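Local coordinates for hypothetical protein Atu1913 (Agrobacterium tumefaciens, PDB 2B1Y), which is of unknown function, belongs to the DUF1883 family and is seen as two subunits that share intermolecular beta-sheet, at residues 24-27 against 31-34. Numbering follows the deposited sequence.
Sequences ISLS and NVRL
Two consecutive strands, 21-26 and 30-36, meet here through side chains alone. Ile-24 and Leu-26 of the first reach Val-32 of the second. No hydrogen bond joins the two segments. The CA atoms of Ile-24 and Val-32 lie 8.6 Å apart, too far for a paired position in one sheet. Val-32 uses both of its methyl groups, one for each partner. Its CG1 meets CD1 of Ile-24 tip to tip at 3.7 Å. Its CG2 meets CD1 of Leu-26 at 3.8 Å, where the two side chains cross at a slant. In Val-32, CG1 is anti to the backbone N (chi1 174°) and CG2 anti to the carbonyl carbon. This spreads the two methyls between the two partners. In Ile-24, chi1 of -57° sets CG1 anti to the carbonyl carbon. With chi2 at 154° the chain is nearly extended, and CD1 reaches toward the valine. Each segment pairs instead with an antiparallel strand of the second subunit, which makes the sheet intermolecular. The side chains of Asn-31 and Arg-33 leave the backbone away from the 24-27 segment, and their polar ends bond to the second subunit. Arg-33 makes salt bridges to Asp-76 and Glu-78 of the second subunit, and Asn-31 hydrogen-bonds to its Asp-76 and His-80. The apolar contact is small, burying 128 Å² in all. Ile-24 and Val-32 are buried, while Leu-26 is partly exposed and also packs on Ala-56 of the second subunit. A sulfate ion, probably a crystallisation additive, has its nearest atom about 3 Å from the Val-32 side chain.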
loop_
_atom_site.group_PDB
_atom_site.type_symbol
_atom_site.label_atom_id
_atom_site.label_comp_id
_atom_site.label_asym_id
_atom_site.label_seq_id
_atom_site.Cartn_x
_atom_site.Cartn_y
_atom_site.Cartn_z
ATOM N N ILE A 24 -22.946 -5.341 3.558
ATOM C CA ILE A 24 -22.044 -4.700 4.510
ATOM C C ILE A 24 -22.611 -3.360 4.950
ATOM O O ILE A 24 -22.945 -2.545 4.070
ATOM C CB ILE A 24 -20.645 -4.487 3.841
ATOM C CG1 ILE A 24 -20.088 -5.832 3.341
ATOM C CG2 ILE A 24 -19.687 -3.739 4.778
ATOM C CD1 ILE A 24 -19.127 -5.664 2.210
ATOM N N SER A 25 -22.770 -3.150 6.272
ATOM C CA SER A 25 -23.319 -1.902 6.802
ATOM C C SER A 25 -22.184 -1.092 7.407
ATOM O O SER A 25 -21.282 -1.677 8.021
ATOM C CB SER A 25 -24.360 -2.170 7.913
ATOM O OG SER A 25 -25.530 -2.882 7.419
ATOM N N LEU A 26 -22.245 0.233 7.306
ATOM C CA LEU A 26 -21.205 1.111 7.862
ATOM C C LEU A 26 -21.824 2.336 8.419
ATOM O O LEU A 26 -22.817 2.791 7.875
ATOM C CB LEU A 26 -20.264 1.625 6.785
ATOM C CG LEU A 26 -19.511 0.634 5.977
ATOM C CD1 LEU A 26 -18.964 1.383 4.786
ATOM C CD2 LEU A 26 -18.405 0.138 6.825
ATOM N N SER A 27 -21.206 2.899 9.454
ATOM C CA SER A 27 -21.768 4.086 10.101
ATOM C C SER A 27 -21.361 5.409 9.422
ATOM O O SER A 27 -22.069 6.415 9.527
ATOM C CB SER A 27 -21.383 4.099 11.574
ATOM O OG SER A 27 -19.987 4.268 11.683
ATOM N N ASN A 31 -13.402 2.759 3.789
ATOM C CA ASN A 31 -13.062 1.863 2.683
ATOM C C ASN A 31 -13.547 0.466 3.009
ATOM O O ASN A 31 -13.508 0.043 4.167
ATOM C CB ASN A 31 -11.539 1.791 2.493
ATOM C CG ASN A 31 -10.926 3.174 2.320
ATOM O OD1 ASN A 31 -11.452 3.993 1.572
ATOM N ND2 ASN A 31 -9.858 3.437 3.032
ATOM N N VAL A 32 -13.958 -0.245 1.973
ATOM C CA VAL A 32 -14.399 -1.617 2.133
ATOM C C VAL A 32 -13.612 -2.433 1.129
ATOM O O VAL A 32 -13.630 -2.119 -0.054
ATOM C CB VAL A 32 -15.927 -1.728 1.839
ATOM C CG1 VAL A 32 -16.420 -3.221 1.843
ATOM C CG2 VAL A 32 -16.702 -0.933 2.840
ATOM N N ARG A 33 -12.933 -3.480 1.584
ATOM C CA ARG A 33 -12.053 -4.233 0.678
ATOM C C ARG A 33 -12.263 -5.708 0.967
ATOM O O ARG A 33 -12.037 -6.151 2.096
ATOM C CB ARG A 33 -10.584 -3.897 0.953
ATOM C CG ARG A 33 -10.268 -2.445 1.213
ATOM C CD ARG A 33 -8.753 -2.242 1.244
ATOM N NE ARG A 33 -8.374 -1.043 1.975
ATOM C CZ ARG A 33 -7.315 -0.284 1.712
ATOM N NH1 ARG A 33 -7.077 0.773 2.488
ATOM N NH2 ARG A 33 -6.519 -0.556 0.676
ATOM N N LEU A 34 -12.660 -6.464 -0.052
ATOM C CA LEU A 34 -12.805 -7.884 0.020
ATOM C C LEU A 34 -11.561 -8.489 -0.656
ATOM O O LEU A 34 -11.237 -8.100 -1.775
ATOM C CB LEU A 34 -14.067 -8.277 -0.758
ATOM C CG LEU A 34 -14.256 -9.796 -0.919
ATOM C CD1 LEU A 34 -14.556 -10.477 0.443
ATOM C CD2 LEU A 34 -15.369 -10.094 -1.961
#